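Long-range contacts in ubiquitin-conjugating enzyme E2, putative (Trypanosoma cruzi, PDB 4DS2), which probably acts as an E2 in ubiquitin conjugation, carrying activated ubiquitin as a thioester and passing it on to targets: residues A[40-45]-A[53-58]; A[48-53]-A[77-82]; A[71-76]-A[86-91]; A[108-113]-A[125-130]. All blocks are in the same frame, centred on the assembly; numbering follows the deposited sequence.

Contact 1 of 4, residues A[40-45]-A[53-58]; sequences AIFSVD and ILKVKA
Lys57 and Phe42 meet on one surface of an antiparallel hairpin. The lysine CB lies 4.1 Å from Ala40 O, which accepts Lys57 N at 2.8 Å. CG passes 4.1 Å from Phe42 CE1. A bend at chi2 (-70°) brings CE to 3.7 Å from Phe42 CE1, and a second at chi4 (70°) sets NZ in an off-centre cation-pi contact, 4.6 Å from the ring centroid. The ring's opposite face rests on Lys55 CB, a CH-pi contact of 4.0 Å to the centroid. Phe42 and Ser43 both face Lys55 in a classic beta bulge, which probably helps the ring lie over the partner strand; Phe42 N binds Lys55 O, and Ser43 O accepts Lys55 N. On the sheet's other side Ile41, Val44, Leu54 and Val56 form an apolar patch, Val44 touching helix 11-27 and the others helix 120-132. The chemistry is two-sided: apolar toward the helices, and outside an aromatic ring between the aliphatic base of Lys55 and the ammonium of Lys57, which its pi cloud probably steadies.

Contact 2 of 4, residues A[48-53]-A[77-82]; sequences TIYNWI and FSDDYP
Tyr50 O accepts Phe77 N at 2.8 Å in a nearly straight bond (173°), joining the type I turn Thr48-Asn51, where strands 40-46 and 51-57 connect, to the chain just leaving strand 70-76. The Phe77 side chain, its CG beside the backbone N (chi1 -69°), turns its ring toward Trp52. Phe77 CE1 stands over a face of the indole, 3.4 Å from Trp52 CE2, the two ring planes meeting at 44°. A bond from Trp52 NE1 to Ile49 O, 2.7 Å long, ties the indole back to its own turn and limits its rotation. On the other side of the Phe77 ring, CE2 lies over the centre of a Tyr81 face, whose opposite face is covered by Pro82 CB. Phe77 is thus wedged between two aromatics. Tyr50 crosses Phe77 at about a right angle, its CE1 edge 3.7 Å from Ser78 O, and its hydroxyl bonds to Ile8 O. Tyr81 and Pro82, joined by a cis peptide bond, open the YPxxPP signature of E2 enzymes; an ST turn at Ser78 leads into it. Around the cluster, helix 11-27 packs on Tyr50, Trp52 and Tyr81, Ala120 at the start of helix 120-132 meets Trp52, Phe77 and Tyr81, and strand 70-76 bonds to Trp52 through Val75.

Contact 3 of 4, residues A[71-76]-A[86-91]; sequences YQLSVL and PTVRFV
Ser74 and Arg89 sit at the middle of the antiparallel hairpin that completes the four-stranded sheet of the UBC fold. They exchange both backbone bonds: Ser74 N gives to Arg89 O at 3.0 Å, and Arg89 N returns to Ser74 O. Leu76 and Thr87 repeat the exchange two residues on, with Thr87 N to Leu76 O at 2.9 Å. At the other end Gln72 O takes Val91 N, while Gln72 N is met by Thr92 OG1. Strand 70-76 is an inner strand, and the residues between these pairs turn their polar backbone the other way, Leu73 to Leu54 and Val75 to Trp52. Tyr71 OH is held by Tyr64 O, and the main chain of Phe90 pairs with Gly103. The side chains of Leu73, Val75, Val88 and Phe90 fall on the face toward helix 120-132, where Val75 CG1 meets Pro86 CB at 3.5 Å. With CG beside its backbone N (chi1 -61°), Leu73 puts CD2 squarely over the Phe90 ring, 3.4 Å from its centroid and 12° off the normal.

Contact 4 of 4, residues A[108-113]-A[125-130]; sequences RMVNDF and KLVLDR
Met109 is the central side chain where the short helix 108-111, which in UBC-fold enzymes follows the active-site cysteine, packs on the long helix 120-132. With CG anti to the backbone N (chi1 -174°) and the chain extended beyond it, the thioether runs straight at the partner helix. The Met109 and Leu126 side chains slide past each other in opposite directions, Met109 CG 3.9 Å from Leu126 CD2, and Met109 SD lies 3.7 Å from Arg130 CG. The terminal methyl is modelled too close to Val127 and Arg130 for its exact place to be trusted. Two further apolar contacts come from residues that follow the methionine: Val110 CG2 meets Val127 CG2 at 3.8 Å, and Phe113 CD2 comes to Leu126 CD1 at 4.0 Å, the two side chains crossing at about a right angle.

Further out, Arg130 gives the contact only its aliphatic stem; the guanidinium end is drawn elsewhere, NH2 in a salt bridge to Asp141 OD1 and NH1 bonded to Ser137 O, which probably fixes the course of the stem. Val110 also touches Pro85 and Val123, and Met109 reaches Val131. The Phe113 ring is backed by its neighbour, Asp112 CB lying 3.7 Å above the ring centre. Within the short helix Asp112 N bonds to Arg108 O at 3.1 Å.

From the N terminus, contact 1 comes first, closing the hairpin of strands 40-46 and 51-57. Contact 2 opens at the turn of that hairpin, before contact 1 has closed, so the two cross and share Ile53; it reaches past strand 70-76 to the loop 77-82. That loop lies between the two strands paired in contact 3, so contacts 2 and 3 cross as well. Strand 51-57 bonds directly to strand 70-76, which joins the hairpins of contacts 1 and 3 into one four-stranded sheet, with contact 2 at its end. Contact 4 follows in series and joins two helices. Leu128 of its long helix packs on Val56, Ile41 and Leu73, and Val127 on Val88, tying contact 4 to contacts 1 and 3.

Contact 1 of 4, residues A[40-45]-A[53-58]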
loop_
_atom_site.group_PDB
_atom_site.type_symbol
_atom_site.label_atom_id
_atom_site.label_comp_id
_atom_site.label_asym_id
_atom_site.label_seq_id
_atom_site.Cartn_x
_atom_site.Cartn_y
_atom_site.Cartn_z
ATOM N N ALA A 40 -1.112 10.129 1.865
ATOM C CA ALA A 40 0.151 10.836 1.887
ATOM C C ALA A 40 1.193 9.896 2.488
ATOM O O ALA A 40 1.008 9.379 3.590
ATOM C CB ALA A 40 0.014 12.125 2.701
ATOM N N ILE A 41 2.260 9.636 1.735
ATOM C CA ILE A 41 3.438 8.945 2.262
ATOM C C ILE A 41 4.334 10.062 2.781
ATOM O O ILE A 41 4.683 10.959 2.018
ATOM C CB ILE A 41 4.205 8.140 1.170
ATOM C CG1 ILE A 41 3.253 7.287 0.306
ATOM C CG2 ILE A 41 5.264 7.235 1.803
ATOM C CD1 ILE A 41 3.865 6.638 -0.944
ATOM N N PHE A 42 4.691 10.015 4.067
ATOM C CA PHE A 42 5.464 11.092 4.733
ATOM C C PHE A 42 6.818 10.677 5.389
ATOM O O PHE A 42 7.558 11.539 5.865
ATOM C CB PHE A 42 4.590 11.815 5.764
ATOM C CG PHE A 42 4.265 10.993 6.986
ATOM C CD1 PHE A 42 3.176 10.129 6.991
ATOM C CD2 PHE A 42 5.052 11.091 8.141
ATOM C CE1 PHE A 42 2.880 9.353 8.112
ATOM C CE2 PHE A 42 4.761 10.330 9.267
ATOM C CZ PHE A 42 3.676 9.457 9.251
ATOM N N SER A 43 7.134 9.378 5.420
ATOM C CA SER A 43 8.459 8.902 5.798
ATOM C C SER A 43 8.825 7.658 5.003
ATOM O O SER A 43 8.011 6.768 4.817
ATOM C CB SER A 43 8.533 8.618 7.299
ATOM O OG SER A 43 9.526 7.650 7.582
ATOM N N VAL A 44 10.072 7.600 4.556
ATOM C CA VAL A 44 10.626 6.460 3.829
ATOM C C VAL A 44 11.986 6.127 4.424
ATOM O O VAL A 44 12.956 6.819 4.170
ATOM C CB VAL A 44 10.834 6.787 2.320
ATOM C CG1 VAL A 44 11.516 5.626 1.616
ATOM C CG2 VAL A 44 9.526 7.134 1.627
ATOM N N ASP A 45 12.062 5.098 5.249
ATOM C CA ASP A 45 13.356 4.578 5.741
ATOM C C ASP A 45 13.647 3.298 4.881
ATOM O O ASP A 45 12.734 2.793 4.212
ATOM C CB ASP A 45 13.298 4.345 7.289
ATOM C CG ASP A 45 13.180 5.712 8.144
ATOM O OD1 ASP A 45 13.767 6.772 7.813
ATOM O OD2 ASP A 45 12.492 5.740 9.185
ATOM N N ILE A 53 10.721 0.546 4.356
ATOM C CA ILE A 53 9.692 0.748 5.382
ATOM C C ILE A 53 9.123 2.163 5.200
ATOM O O ILE A 53 9.868 3.151 5.191
ATOM C CB ILE A 53 10.272 0.600 6.813
ATOM C CG1 ILE A 53 11.069 -0.729 6.948
ATOM C CG2 ILE A 53 9.146 0.701 7.864
ATOM C CD1 ILE A 53 12.566 -0.638 6.744
ATOM N N LEU A 54 7.814 2.250 5.016
ATOM C CA LEU A 54 7.117 3.525 4.835
ATOM C C LEU A 54 6.141 3.847 6.004
ATOM O O LEU A 54 5.617 2.937 6.650
ATOM C CB LEU A 54 6.300 3.496 3.543
ATOM C CG LEU A 54 6.896 3.162 2.174
ATOM C CD1 LEU A 54 5.774 3.368 1.152
ATOM C CD2 LEU A 54 8.096 4.017 1.821
ATOM N N LYS A 55 5.908 5.151 6.225
ATOM C CA LYS A 55 4.829 5.633 7.100
ATOM C C LYS A 55 3.875 6.483 6.275
ATOM O O LYS A 55 4.289 7.289 5.450
ATOM C CB LYS A 55 5.366 6.422 8.278
ATOM C CG LYS A 55 6.293 5.610 9.185
ATOM C CD LYS A 55 6.565 6.326 10.510
ATOM C CE LYS A 55 7.748 5.782 11.298
ATOM N NZ LYS A 55 8.114 6.765 12.359
ATOM N N VAL A 56 2.588 6.233 6.456
ATOM C CA VAL A 56 1.559 6.731 5.533
ATOM C C VAL A 56 0.373 7.220 6.331
ATOM O O VAL A 56 0.104 6.712 7.424
ATOM C CB VAL A 56 1.104 5.616 4.555
ATOM C CG1 VAL A 56 -0.061 6.076 3.703
ATOM C CG2 VAL A 56 2.260 5.147 3.665
ATOM N N LYS A 57 -0.331 8.211 5.784
ATOM C CA LYS A 57 -1.708 8.534 6.226
ATOM C C LYS A 57 -2.653 8.114 5.127
ATOM O O LYS A 57 -2.383 8.360 3.959
ATOM C CB LYS A 57 -1.871 10.028 6.483
ATOM C CG LYS A 57 -0.958 10.574 7.582
ATOM C CD LYS A 57 -1.364 10.082 8.964
ATOM C CE LYS A 57 -0.209 10.193 9.944
ATOM N NZ LYS A 57 0.117 11.604 10.275
ATOM N N ALA A 58 -3.754 7.467 5.491
ATOM C CA ALA A 58 -4.866 7.309 4.546
ATOM C C ALA A 58 -5.524 8.675 4.266
ATOM O O ALA A 58 -5.315 9.638 5.029
ATOM C CB ALA A 58 -5.879 6.316 5.067
#

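Contact 2 of 4, residues A[48-53]-A[77-82]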
loop_
_atom_site.group_PDB
_atom_site.type_symbol
_atom_site.label_atom_id
_atom_site.label_comp_id
_atom_site.label_asym_id
_atom_site.label_seq_id
_atom_site.Cartn_x
_atom_site.Cartn_y
_atom_site.Cartn_z
ATOM N N THR A 48 18.489 -2.253 3.781
ATOM C CA THR A 48 18.930 -2.830 2.512
ATOM C C THR A 48 18.115 -2.062 1.533
ATOM O O THR A 48 17.091 -1.518 1.925
ATOM C CB THR A 48 18.611 -4.331 2.471
ATOM O OG1 THR A 48 19.595 -5.028 3.252
ATOM C CG2 THR A 48 18.628 -4.848 1.153
ATOM N N ILE A 49 18.558 -1.953 0.277
ATOM C CA ILE A 49 17.743 -1.259 -0.745
ATOM C C ILE A 49 16.500 -2.057 -1.122
ATOM O O ILE A 49 15.597 -1.546 -1.767
ATOM C CB ILE A 49 18.536 -0.899 -2.015
ATOM C CG1 ILE A 49 19.024 -2.161 -2.760
ATOM C CG2 ILE A 49 19.728 -0.023 -1.663
ATOM C CD1 ILE A 49 19.600 -1.918 -4.136
ATOM N N TYR A 50 16.467 -3.299 -0.666
ATOM C CA TYR A 50 15.452 -4.293 -1.011
ATOM C C TYR A 50 14.260 -4.275 -0.103
ATOM O O TYR A 50 13.260 -4.954 -0.365
ATOM C CB TYR A 50 16.075 -5.696 -0.988
ATOM C CG TYR A 50 17.075 -5.848 -2.112
ATOM C CD1 TYR A 50 16.656 -6.203 -3.397
ATOM C CD2 TYR A 50 18.409 -5.530 -1.915
ATOM C CE1 TYR A 50 17.558 -6.300 -4.428
ATOM C CE2 TYR A 50 19.318 -5.613 -2.940
ATOM C CZ TYR A 50 18.886 -6.002 -4.189
ATOM O OH TYR A 50 19.801 -6.109 -5.183
ATOM N N ASN A 51 14.333 -3.442 0.924
ATOM C CA ASN A 51 13.324 -3.373 1.890
ATOM C C ASN A 51 13.084 -1.921 2.294
ATOM O O ASN A 51 13.923 -1.275 2.938
ATOM C CB ASN A 51 13.763 -4.236 3.024
ATOM C CG ASN A 51 12.620 -4.927 3.626
ATOM O OD1 ASN A 51 11.660 -4.280 4.092
ATOM N ND2 ASN A 51 12.643 -6.253 3.537
ATOM N N TRP A 52 11.945 -1.381 1.863
ATOM C CA TRP A 52 11.605 -0.010 2.198
ATOM C C TRP A 52 10.492 -0.025 3.181
ATOM O O TRP A 52 9.458 -0.554 2.897
ATOM C CB TRP A 52 11.136 0.777 0.991
ATOM C CG TRP A 52 12.004 0.777 -0.246
ATOM C CD1 TRP A 52 13.261 0.203 -0.445
ATOM C CD2 TRP A 52 11.694 1.462 -1.497
ATOM N NE1 TRP A 52 13.718 0.460 -1.706
ATOM C CE2 TRP A 52 12.821 1.224 -2.385
ATOM C CE3 TRP A 52 10.626 2.235 -1.947
ATOM C CZ2 TRP A 52 12.856 1.735 -3.676
ATOM C CZ3 TRP A 52 10.666 2.747 -3.248
ATOM C CH2 TRP A 52 11.768 2.501 -4.090
ATOM N N ILE A 53 10.721 0.546 4.356
ATOM C CA ILE A 53 9.692 0.748 5.382
ATOM C C ILE A 53 9.123 2.163 5.200
ATOM O O ILE A 53 9.868 3.151 5.191
ATOM C CB ILE A 53 10.272 0.600 6.813
ATOM C CG1 ILE A 53 11.069 -0.729 6.948
ATOM C CG2 ILE A 53 9.146 0.701 7.864
ATOM C CD1 ILE A 53 12.566 -0.638 6.744
ATOM N N PHE A 77 11.549 -5.904 -2.301
ATOM C CA PHE A 77 11.970 -6.150 -3.662
ATOM C C PHE A 77 12.697 -7.480 -3.807
ATOM O O PHE A 77 13.070 -8.113 -2.801
ATOM C CB PHE A 77 12.911 -5.063 -4.122
ATOM C CG PHE A 77 12.257 -3.735 -4.296
ATOM C CD1 PHE A 77 11.988 -2.936 -3.191
ATOM C CD2 PHE A 77 11.939 -3.269 -5.549
ATOM C CE1 PHE A 77 11.413 -1.680 -3.343
ATOM C CE2 PHE A 77 11.350 -2.020 -5.719
ATOM C CZ PHE A 77 11.111 -1.213 -4.615
ATOM N N SER A 78 12.891 -7.891 -5.063
ATOM C CA SER A 78 13.751 -9.014 -5.404
ATOM C C SER A 78 14.887 -8.592 -6.332
ATOM O O SER A 78 14.964 -7.456 -6.820
ATOM C CB SER A 78 12.962 -10.157 -6.045
ATOM O OG SER A 78 12.766 -9.899 -7.424
ATOM N N ASP A 79 15.786 -9.538 -6.550
ATOM C CA ASP A 79 16.942 -9.319 -7.406
ATOM C C ASP A 79 16.517 -9.120 -8.835
ATOM O O ASP A 79 17.288 -8.586 -9.613
ATOM C CB ASP A 79 17.917 -10.495 -7.354
ATOM C CG ASP A 79 18.391 -10.776 -5.954
ATOM O OD1 ASP A 79 17.627 -11.434 -5.197
ATOM O OD2 ASP A 79 19.507 -10.318 -5.600
ATOM N N ASP A 80 15.295 -9.528 -9.168
ATOM C CA ASP A 80 14.769 -9.410 -10.528
ATOM C C ASP A 80 13.937 -8.124 -10.857
ATOM O O ASP A 80 13.478 -7.948 -11.990
ATOM C CB ASP A 80 13.962 -10.670 -10.835
ATOM C CG ASP A 80 13.939 -11.008 -12.303
ATOM O OD1 ASP A 80 14.747 -10.422 -13.040
ATOM O OD2 ASP A 80 13.113 -11.855 -12.719
ATOM N N TYR A 81 13.762 -7.222 -9.908
ATOM C CA TYR A 81 13.157 -5.938 -10.231
ATOM C C TYR A 81 13.948 -5.274 -11.383
ATOM O O TYR A 81 15.176 -5.225 -11.315
ATOM C CB TYR A 81 13.125 -5.037 -8.986
ATOM C CG TYR A 81 12.339 -3.771 -9.141
ATOM C CD1 TYR A 81 10.990 -3.761 -8.947
ATOM C CD2 TYR A 81 12.969 -2.582 -9.504
ATOM C CE1 TYR A 81 10.266 -2.598 -9.114
ATOM C CE2 TYR A 81 12.256 -1.408 -9.667
ATOM C CZ TYR A 81 10.899 -1.418 -9.464
ATOM O OH TYR A 81 10.132 -0.272 -9.603
ATOM N N PRO A 82 13.248 -4.719 -12.409
ATOM C CA PRO A 82 11.801 -4.390 -12.515
ATOM C C PRO A 82 10.892 -5.435 -13.172
ATOM O O PRO A 82 9.688 -5.249 -13.218
ATOM C CB PRO A 82 11.817 -3.132 -13.395
ATOM C CG PRO A 82 13.024 -3.313 -14.281
ATOM C CD PRO A 82 13.967 -4.284 -13.624
#

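Contact 3 of 4, residues A[71-76]-A[86-91]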
loop_
_atom_site.group_PDB
_atom_site.type_symbol
_atom_site.label_atom_id
_atom_site.label_comp_id
_atom_site.label_asym_id
_atom_site.label_seq_id
_atom_site.Cartn_x
_atom_site.Cartn_y
_atom_site.Cartn_z
ATOM N N TYR A 71 -0.150 4.615 9.226
ATOM C CA TYR A 71 -0.103 3.237 8.760
ATOM C C TYR A 71 1.310 2.950 8.303
ATOM O O TYR A 71 1.877 3.702 7.518
ATOM C CB TYR A 71 -1.052 3.009 7.586
ATOM C CG TYR A 71 -2.510 3.047 7.954
ATOM C CD1 TYR A 71 -3.189 4.253 8.039
ATOM C CD2 TYR A 71 -3.217 1.876 8.206
ATOM C CE1 TYR A 71 -4.527 4.297 8.378
ATOM C CE2 TYR A 71 -4.561 1.907 8.536
ATOM C CZ TYR A 71 -5.213 3.124 8.614
ATOM O OH TYR A 71 -6.544 3.153 8.954
ATOM N N GLN A 72 1.864 1.848 8.783
ATOM C CA GLN A 72 3.182 1.454 8.398
ATOM C C GLN A 72 3.164 0.311 7.412
ATOM O O GLN A 72 2.446 -0.682 7.609
ATOM C CB GLN A 72 3.962 1.015 9.626
ATOM C CG GLN A 72 4.709 2.164 10.267
ATOM C CD GLN A 72 5.089 1.850 11.660
ATOM O OE1 GLN A 72 4.244 1.788 12.557
ATOM N NE2 GLN A 72 6.367 1.640 11.862
ATOM N N LEU A 73 4.004 0.440 6.377
ATOM C CA LEU A 73 4.114 -0.578 5.329
ATOM C C LEU A 73 5.535 -0.998 5.107
ATOM O O LEU A 73 6.455 -0.310 5.543
ATOM C CB LEU A 73 3.566 -0.040 4.030
ATOM C CG LEU A 73 2.100 0.340 4.091
ATOM C CD1 LEU A 73 1.933 1.806 3.727
ATOM C CD2 LEU A 73 1.273 -0.586 3.222
ATOM N N SER A 74 5.689 -2.157 4.451
ATOM C CA SER A 74 6.966 -2.687 3.949
ATOM C C SER A 74 6.825 -2.927 2.474
ATOM O O SER A 74 5.901 -3.621 2.044
ATOM C CB SER A 74 7.320 -4.054 4.556
ATOM O OG SER A 74 7.582 -3.948 5.933
ATOM N N VAL A 75 7.764 -2.378 1.706
ATOM C CA VAL A 75 7.937 -2.714 0.303
ATOM C C VAL A 75 9.182 -3.583 0.158
ATOM O O VAL A 75 10.295 -3.100 0.359
ATOM C CB VAL A 75 8.090 -1.442 -0.527
ATOM C CG1 VAL A 75 8.159 -1.778 -2.011
ATOM C CG2 VAL A 75 6.969 -0.468 -0.195
ATOM N N LEU A 76 8.978 -4.855 -0.169
ATOM C CA LEU A 76 10.043 -5.815 -0.376
ATOM C C LEU A 76 10.300 -6.100 -1.877
ATOM O O LEU A 76 9.393 -6.462 -2.626
ATOM C CB LEU A 76 9.686 -7.104 0.362
ATOM C CG LEU A 76 10.536 -8.389 0.223
ATOM C CD1 LEU A 76 12.060 -8.154 0.161
ATOM C CD2 LEU A 76 10.164 -9.337 1.382
ATOM N N PRO A 86 7.613 -5.201 -6.551
ATOM C CA PRO A 86 7.769 -5.516 -5.137
ATOM C C PRO A 86 6.470 -5.912 -4.497
ATOM O O PRO A 86 5.414 -5.652 -5.027
ATOM C CB PRO A 86 8.158 -4.175 -4.533
ATOM C CG PRO A 86 7.476 -3.200 -5.420
ATOM C CD PRO A 86 7.668 -3.756 -6.792
ATOM N N THR A 87 6.568 -6.469 -3.315
ATOM C CA THR A 87 5.431 -6.867 -2.529
ATOM C C THR A 87 5.201 -5.751 -1.539
ATOM O O THR A 87 6.136 -5.258 -0.908
ATOM C CB THR A 87 5.731 -8.208 -1.817
ATOM O OG1 THR A 87 5.608 -9.251 -2.775
ATOM C CG2 THR A 87 4.779 -8.500 -0.656
ATOM N N VAL A 88 3.958 -5.321 -1.424
ATOM C CA VAL A 88 3.559 -4.442 -0.315
ATOM C C VAL A 88 2.895 -5.283 0.796
ATOM O O VAL A 88 2.211 -6.291 0.507
ATOM C CB VAL A 88 2.670 -3.297 -0.822
ATOM C CG1 VAL A 88 2.306 -2.295 0.276
ATOM C CG2 VAL A 88 3.399 -2.571 -1.961
ATOM N N ARG A 89 3.164 -4.882 2.046
ATOM C CA ARG A 89 2.673 -5.555 3.244
ATOM C C ARG A 89 2.311 -4.490 4.246
ATOM O O ARG A 89 3.015 -3.500 4.347
ATOM C CB ARG A 89 3.767 -6.431 3.817
ATOM C CG ARG A 89 3.341 -7.573 4.738
ATOM C CD ARG A 89 4.422 -8.657 4.767
ATOM N NE ARG A 89 4.273 -9.624 5.870
ATOM C CZ ARG A 89 3.917 -10.918 5.745
ATOM N NH1 ARG A 89 3.634 -11.449 4.555
ATOM N NH2 ARG A 89 3.830 -11.703 6.826
ATOM N N PHE A 90 1.209 -4.646 4.967
ATOM C CA PHE A 90 0.909 -3.704 6.057
ATOM C C PHE A 90 1.571 -4.208 7.301
ATOM O O PHE A 90 1.366 -5.384 7.643
ATOM C CB PHE A 90 -0.596 -3.543 6.245
ATOM C CG PHE A 90 -1.217 -2.744 5.153
ATOM C CD1 PHE A 90 -1.491 -3.327 3.921
ATOM C CD2 PHE A 90 -1.451 -1.381 5.309
ATOM C CE1 PHE A 90 -2.024 -2.570 2.894
ATOM C CE2 PHE A 90 -2.001 -0.636 4.282
ATOM C CZ PHE A 90 -2.285 -1.226 3.082
ATOM N N VAL A 91 2.391 -3.357 7.937
ATOM C CA VAL A 91 2.938 -3.664 9.249
ATOM C C VAL A 91 1.869 -3.343 10.296
ATOM O O VAL A 91 1.696 -4.110 11.227
ATOM C CB VAL A 91 4.217 -2.876 9.582
ATOM C CG1 VAL A 91 4.623 -3.113 11.039
ATOM C CG2 VAL A 91 5.348 -3.247 8.626
#

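Contact 4 of 4, residues A[108-113]-A[125-130]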
loop_
_atom_site.group_PDB
_atom_site.type_symbol
_atom_site.label_atom_id
_atom_site.label_comp_id
_atom_site.label_asym_id
_atom_site.label_seq_id
_atom_site.Cartn_x
_atom_site.Cartn_y
_atom_site.Cartn_z
ATOM N N ARG A 108 -2.152 -10.383 -7.142
ATOM C CA ARG A 108 -2.888 -9.979 -8.315
ATOM C C ARG A 108 -3.150 -8.501 -8.336
ATOM O O ARG A 108 -3.136 -7.882 -9.411
ATOM C CB ARG A 108 -4.174 -10.751 -8.443
ATOM C CG ARG A 108 -3.920 -12.167 -8.872
ATOM C CD ARG A 108 -4.943 -13.065 -8.249
ATOM N NE ARG A 108 -5.369 -14.128 -9.127
ATOM C CZ ARG A 108 -6.219 -15.077 -8.737
ATOM N NH1 ARG A 108 -6.580 -16.053 -9.589
ATOM N NH2 ARG A 108 -6.716 -15.056 -7.492
ATOM N N MET A 109 -3.362 -7.932 -7.157
ATOM C CA MET A 109 -3.624 -6.517 -7.049
ATOM C C MET A 109 -2.637 -5.729 -7.853
ATOM O O MET A 109 -2.997 -4.786 -8.508
ATOM C CB MET A 109 -3.527 -6.085 -5.606
ATOM C CG MET A 109 -3.919 -4.649 -5.351
ATOM S SD MET A 109 -4.146 -4.379 -3.576
ATOM C CE MET A 109 -3.929 -2.606 -3.504
ATOM N N VAL A 110 -1.373 -6.101 -7.764
ATOM C CA VAL A 110 -0.310 -5.376 -8.443
ATOM C C VAL A 110 0.064 -6.037 -9.762
ATOM O O VAL A 110 0.382 -5.351 -10.718
ATOM C CB VAL A 110 0.954 -5.268 -7.538
ATOM C CG1 VAL A 110 2.191 -4.919 -8.374
ATOM C CG2 VAL A 110 0.756 -4.247 -6.431
ATOM N N ASN A 111 0.037 -7.367 -9.793
ATOM C CA ASN A 111 0.642 -8.144 -10.887
ATOM C C ASN A 111 -0.163 -8.190 -12.157
ATOM O O ASN A 111 0.407 -8.334 -13.241
ATOM C CB ASN A 111 0.924 -9.577 -10.445
ATOM C CG ASN A 111 2.040 -9.660 -9.435
ATOM O OD1 ASN A 111 2.795 -8.713 -9.237
ATOM N ND2 ASN A 111 2.142 -10.786 -8.783
ATOM N N ASP A 112 -1.474 -8.051 -12.044
ATOM C CA ASP A 112 -2.337 -7.982 -13.228
ATOM C C ASP A 112 -2.013 -6.769 -14.098
ATOM O O ASP A 112 -2.174 -6.819 -15.333
ATOM C CB ASP A 112 -3.825 -7.944 -12.837
ATOM C CG ASP A 112 -4.273 -9.182 -12.077
ATOM O OD1 ASP A 112 -3.443 -10.054 -11.767
ATOM O OD2 ASP A 112 -5.470 -9.277 -11.777
ATOM N N PHE A 113 -1.507 -5.714 -13.460
ATOM C CA PHE A 113 -1.349 -4.385 -14.088
ATOM C C PHE A 113 0.117 -3.944 -14.250
ATOM O O PHE A 113 0.406 -2.812 -14.660
ATOM C CB PHE A 113 -2.105 -3.348 -13.252
ATOM C CG PHE A 113 -3.416 -3.842 -12.765
ATOM C CD1 PHE A 113 -4.441 -4.111 -13.649
ATOM C CD2 PHE A 113 -3.637 -4.068 -11.420
ATOM C CE1 PHE A 113 -5.661 -4.598 -13.200
ATOM C CE2 PHE A 113 -4.857 -4.551 -10.957
ATOM C CZ PHE A 113 -5.866 -4.818 -11.848
ATOM N N LYS A 125 1.263 3.771 -4.809
ATOM C CA LYS A 125 0.046 4.549 -4.903
ATOM C C LYS A 125 -1.137 3.690 -5.300
ATOM O O LYS A 125 -2.242 3.944 -4.853
ATOM C CB LYS A 125 0.225 5.732 -5.843
ATOM C CG LYS A 125 1.240 6.753 -5.304
ATOM C CD LYS A 125 1.254 8.056 -6.105
ATOM C CE LYS A 125 2.657 8.610 -6.326
ATOM N NZ LYS A 125 3.199 8.066 -7.611
ATOM N N LEU A 126 -0.913 2.669 -6.117
ATOM C CA LEU A 126 -2.009 1.794 -6.565
ATOM C C LEU A 126 -2.607 1.036 -5.402
ATOM O O LEU A 126 -3.820 0.829 -5.350
ATOM C CB LEU A 126 -1.553 0.795 -7.655
ATOM C CG LEU A 126 -2.630 -0.238 -8.042
ATOM C CD1 LEU A 126 -2.371 -0.845 -9.400
ATOM C CD2 LEU A 126 -2.769 -1.351 -6.992
ATOM N N VAL A 127 -1.745 0.615 -4.484
ATOM C CA VAL A 127 -2.147 -0.238 -3.367
ATOM C C VAL A 127 -2.841 0.546 -2.287
ATOM O O VAL A 127 -3.832 0.060 -1.707
ATOM C CB VAL A 127 -0.963 -0.932 -2.690
ATOM C CG1 VAL A 127 -1.367 -1.437 -1.309
ATOM C CG2 VAL A 127 -0.437 -2.069 -3.574
ATOM N N LEU A 128 -2.311 1.746 -2.009
ATOM C CA LEU A 128 -2.889 2.614 -0.977
ATOM C C LEU A 128 -4.289 3.039 -1.373
ATOM O O LEU A 128 -5.211 2.999 -0.565
ATOM C CB LEU A 128 -2.029 3.839 -0.758
ATOM C CG LEU A 128 -0.628 3.584 -0.182
ATOM C CD1 LEU A 128 0.245 4.823 -0.386
ATOM C CD2 LEU A 128 -0.720 3.174 1.276
ATOM N N ASP A 129 -4.432 3.423 -2.632
ATOM C CA ASP A 129 -5.708 3.815 -3.178
ATOM C C ASP A 129 -6.704 2.649 -3.219
ATOM O O ASP A 129 -7.907 2.797 -2.931
ATOM C CB ASP A 129 -5.511 4.362 -4.593
ATOM C CG ASP A 129 -6.821 4.490 -5.344
ATOM O OD1 ASP A 129 -7.721 5.258 -4.875
ATOM O OD2 ASP A 129 -6.950 3.812 -6.392
ATOM N N ARG A 130 -6.214 1.507 -3.633
ATOM C CA ARG A 130 -7.063 0.335 -3.759
ATOM C C ARG A 130 -7.658 -0.050 -2.416
ATOM O O ARG A 130 -8.836 -0.315 -2.302
ATOM C CB ARG A 130 -6.260 -0.813 -4.382
ATOM C CG ARG A 130 -6.949 -2.141 -4.405
ATOM C CD ARG A 130 -8.228 -2.108 -5.176
ATOM N NE ARG A 130 -8.808 -3.440 -5.174
ATOM C CZ ARG A 130 -10.054 -3.720 -5.552
ATOM N NH1 ARG A 130 -10.869 -2.751 -5.965
ATOM N NH2 ARG A 130 -10.487 -4.978 -5.525
#